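Local atomic coordinates of multicopper oxidase type 1 (Nitrosomonas europaea, PDB entry 3G5W), a protein that probably oxidises substrates through bound copper ions, as a two-domain, laccase-like member of the multicopper blue protein family. Residues I208-F213 with I239-N244. Numbering follows the deposited sequence.
Sequences ISQIAF and ILNMDN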
ATOM      1  N   ILE A 208     -13.908   8.077  14.947  1.00 18.67           N
ATOM      2  CA  ILE A 208     -13.808   8.298  13.508  1.00 19.01           C
ATOM      3  C   ILE A 208     -12.489   8.998  13.190  1.00 19.17           C
ATOM      4  O   ILE A 208     -12.238  10.103  13.669  1.00 19.02           O
ATOM      5  CB  ILE A 208     -14.984   9.152  12.971  1.00 19.00           C
ATOM      6  CG1 ILE A 208     -16.326   8.489  13.316  1.00 19.10           C
ATOM      7  CG2 ILE A 208     -14.828   9.365  11.453  1.00 18.82           C
ATOM      8  CD1 ILE A 208     -17.545   9.396  13.141  1.00 19.45           C
ATOM      9  N   SER A 209     -11.645   8.341  12.395  1.00 19.04           N
ATOM     10  CA  SER A 209     -10.439   8.973  11.872  1.00 19.09           C
ATOM     11  C   SER A 209     -10.801   9.933  10.748  1.00 19.10           C
ATOM     12  O   SER A 209     -11.377   9.519   9.735  1.00 18.71           O
ATOM     13  CB  SER A 209      -9.456   7.923  11.348  1.00 18.88           C
ATOM     14  OG  SER A 209      -8.899   7.169  12.408  1.00 19.68           O
ATOM     15  N   GLN A 210     -10.476  11.212  10.935  1.00 18.92           N
ATOM     16  CA  GLN A 210     -10.630  12.192   9.872  1.00 19.45           C
ATOM     17  C   GLN A 210      -9.251  12.424   9.266  1.00 18.91           C
ATOM     18  O   GLN A 210      -8.414  13.107   9.858  1.00 18.97           O
ATOM     19  CB  GLN A 210     -11.201  13.517  10.400  1.00 19.27           C
ATOM     20  CG  GLN A 210     -12.559  13.412  11.094  1.00 20.78           C
ATOM     21  CD  GLN A 210     -12.969  14.731  11.744  1.00 21.99           C
ATOM     22  OE1 GLN A 210     -13.175  15.733  11.060  1.00 25.75           O
ATOM     23  NE2 GLN A 210     -13.071  14.737  13.073  1.00 25.64           N
ATOM     24  N   ILE A 211      -9.020  11.846   8.092  1.00 18.69           N
ATOM     25  CA  ILE A 211      -7.742  11.991   7.391  1.00 18.73           C
ATOM     26  C   ILE A 211      -7.773  13.356   6.716  1.00 18.46           C
ATOM     27  O   ILE A 211      -8.422  13.529   5.682  1.00 18.63           O
ATOM     28  CB  ILE A 211      -7.522  10.843   6.370  1.00 18.66           C
ATOM     29  CG1 ILE A 211      -7.656   9.484   7.075  1.00 19.52           C
ATOM     30  CG2 ILE A 211      -6.154  10.982   5.691  1.00 19.75           C
ATOM     31  CD1 ILE A 211      -7.880   8.298   6.167  1.00 20.93           C
ATOM     32  N   ALA A 212      -7.088  14.327   7.319  1.00 17.91           N
ATOM     33  CA  ALA A 212      -7.262  15.738   6.949  1.00 17.75           C
ATOM     34  C   ALA A 212      -6.123  16.366   6.137  1.00 17.70           C
ATOM     35  O   ALA A 212      -6.337  17.366   5.435  1.00 17.38           O
ATOM     36  CB  ALA A 212      -7.545  16.573   8.195  1.00 17.87           C
ATOM     37  N   PHE A 213      -4.918  15.808   6.260  1.00 17.41           N
ATOM     38  CA  PHE A 213      -3.748  16.304   5.525  1.00 17.90           C
ATOM     39  C   PHE A 213      -2.925  15.137   4.988  1.00 17.98           C
ATOM     40  O   PHE A 213      -2.793  14.108   5.657  1.00 17.23           O
ATOM     41  CB  PHE A 213      -2.845  17.171   6.424  1.00 18.08           C
ATOM     42  CG  PHE A 213      -3.495  18.438   6.930  1.00 19.29           C
ATOM     43  CD1 PHE A 213      -3.189  19.665   6.358  1.00 19.44           C
ATOM     44  CD2 PHE A 213      -4.386  18.404   8.007  1.00 20.45           C
ATOM     45  CE1 PHE A 213      -3.775  20.839   6.823  1.00 20.89           C
ATOM     46  CE2 PHE A 213      -4.977  19.572   8.480  1.00 20.76           C
ATOM     47  CZ  PHE A 213      -4.673  20.790   7.885  1.00 19.68           C
ATOM     48  N   ILE A 239      -7.213  13.743  12.403  1.00 19.34           N
ATOM     49  CA  ILE A 239      -7.892  14.455  13.482  1.00 19.60           C
ATOM     50  C   ILE A 239      -9.020  13.592  14.069  1.00 19.69           C
ATOM     51  O   ILE A 239      -9.835  13.028  13.332  1.00 19.20           O
ATOM     52  CB  ILE A 239      -8.348  15.880  13.040  1.00 19.80           C
ATOM     53  CG1 ILE A 239      -7.164  16.847  13.148  1.00 21.48           C
ATOM     54  CG2 ILE A 239      -9.462  16.419  13.952  1.00 20.12           C
ATOM     55  CD1 ILE A 239      -6.583  17.303  11.852  1.00 23.83           C
ATOM     56  N   LEU A 240      -9.023  13.460  15.394  1.00 19.85           N
ATOM     57  CA  LEU A 240     -10.004  12.645  16.094  1.00 20.71           C
ATOM     58  C   LEU A 240     -10.723  13.485  17.145  1.00 20.99           C
ATOM     59  O   LEU A 240     -10.077  14.132  17.978  1.00 20.53           O
ATOM     60  CB  LEU A 240      -9.318  11.448  16.780  1.00 20.98           C
ATOM     61  CG  LEU A 240      -8.433  10.442  16.031  1.00 22.13           C
ATOM     62  CD1 LEU A 240      -7.565   9.666  17.034  1.00 24.45           C
ATOM     63  CD2 LEU A 240      -9.266   9.468  15.242  1.00 23.14           C
ATOM     64  N   ASN A 241     -12.053  13.481  17.104  1.00 21.72           N
ATOM     65  CA  ASN A 241     -12.852  14.137  18.141  1.00 22.51           C
ATOM     66  C   ASN A 241     -12.997  13.168  19.304  1.00 22.30           C
ATOM     67  O   ASN A 241     -13.488  12.049  19.126  1.00 21.99           O
ATOM     68  CB  ASN A 241     -14.233  14.560  17.613  1.00 23.20           C
ATOM     69  CG  ASN A 241     -14.155  15.587  16.488  1.00 26.22           C
ATOM     70  OD1 ASN A 241     -13.272  16.451  16.464  1.00 29.51           O
ATOM     71  ND2 ASN A 241     -15.091  15.497  15.541  1.00 28.61           N
ATOM     72  N   MET A 242     -12.543  13.585  20.487  1.00 22.29           N
ATOM     73  CA  MET A 242     -12.550  12.712  21.660  1.00 22.63           C
ATOM     74  C   MET A 242     -13.894  12.791  22.383  1.00 22.60           C
ATOM     75  O   MET A 242     -14.006  13.441  23.420  1.00 22.52           O
ATOM     76  CB  MET A 242     -11.401  13.056  22.624  1.00 22.94           C
ATOM     77  CG  MET A 242      -9.975  12.842  22.087  1.00 25.04           C
ATOM     78  SD  MET A 242      -9.599  11.145  21.541  1.00 30.87           S
ATOM     79  CE  MET A 242      -9.936  11.341  19.827  1.00 25.43           C
ATOM     80  N   ASP A 243     -14.903  12.117  21.833  1.00 22.48           N
ATOM     81  CA  ASP A 243     -16.271  12.221  22.345  1.00 22.86           C
ATOM     82  C   ASP A 243     -16.814  10.910  22.926  1.00 22.32           C
ATOM     83  O   ASP A 243     -18.022  10.761  23.106  1.00 22.35           O
ATOM     84  CB  ASP A 243     -17.198  12.707  21.228  1.00 23.42           C
ATOM     85  CG  ASP A 243     -17.245  11.744  20.038  1.00 25.18           C
ATOM     86  OD1 ASP A 243     -17.917  12.084  19.042  1.00 28.16           O
ATOM     87  OD2 ASP A 243     -16.619  10.656  20.087  1.00 25.80           O
ATOM     88  N   ASN A 244     -15.927   9.965  23.213  1.00 21.42           N
ATOM     89  CA  ASN A 244     -16.344   8.604  23.534  1.00 20.77           C
ATOM     90  C   ASN A 244     -15.451   7.986  24.612  1.00 20.60           C
ATOM     91  O   ASN A 244     -14.577   7.174  24.297  1.00 20.33           O
ATOM     92  CB  ASN A 244     -16.372   7.765  22.228  1.00 20.29           C
ATOM     93  CG  ASN A 244     -16.900   6.350  22.427  1.00 20.58           C
ATOM     94  OD1 ASN A 244     -16.702   5.476  21.568  1.00 19.83           O
ATOM     95  ND2 ASN A 244     -17.567   6.110  23.552  1.00 18.71           N
TER
HETATM   96  O   HOH W   1     -13.337  12.237  14.966  1.00 21.08           O
HETATM   97  O   HOH W   2     -14.771  10.192  17.105  1.00 23.42           O
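Gln210 and Ile239 pair where two antiparallel strands, 209-214 and 235-241, run side by side in a sheet of the second cupredoxin-like domain, and water carries the pairing on where the two interior strands part. Gln210 N donates to Ile239 O at 3.1 Å, while Ile239 N returns a straighter bond to Gln210 O at 2.9 Å (165° at the hydrogen). Toward Ile208 and Asn241 the backbones part, and water takes over. One molecule donates to Ile208 O and accepts from both Asn241 N and the side-chain NE2 of Gln210; a second links Ile208 N to Asn241 O. Gln210 CB and CG lie against Ile239 O, CB at 3.3 Å; chi1 of -58° sets CG beside the backbone N, and the extension beyond CG takes NE2 out to the first water and to Asn241. Its amide crosses that of Asn241 with planes 68° apart, NE2 and ND2 meeting as two donors that form no bond. On the same face, Ile239 CD1 packs on Ala212 CB (3.9 Å) and reaches the edge of the Phe213 ring, beside a classic beta bulge where Ala212 and Phe213 both face Asp237. Leu240 CD2 instead presses on Ser209 CA at 3.6 Å. A leucine in place of Gln210 would probably leave the first water without one of its three partners. The chemistry implies that ordered water satisfies backbone groups where direct pairing stops.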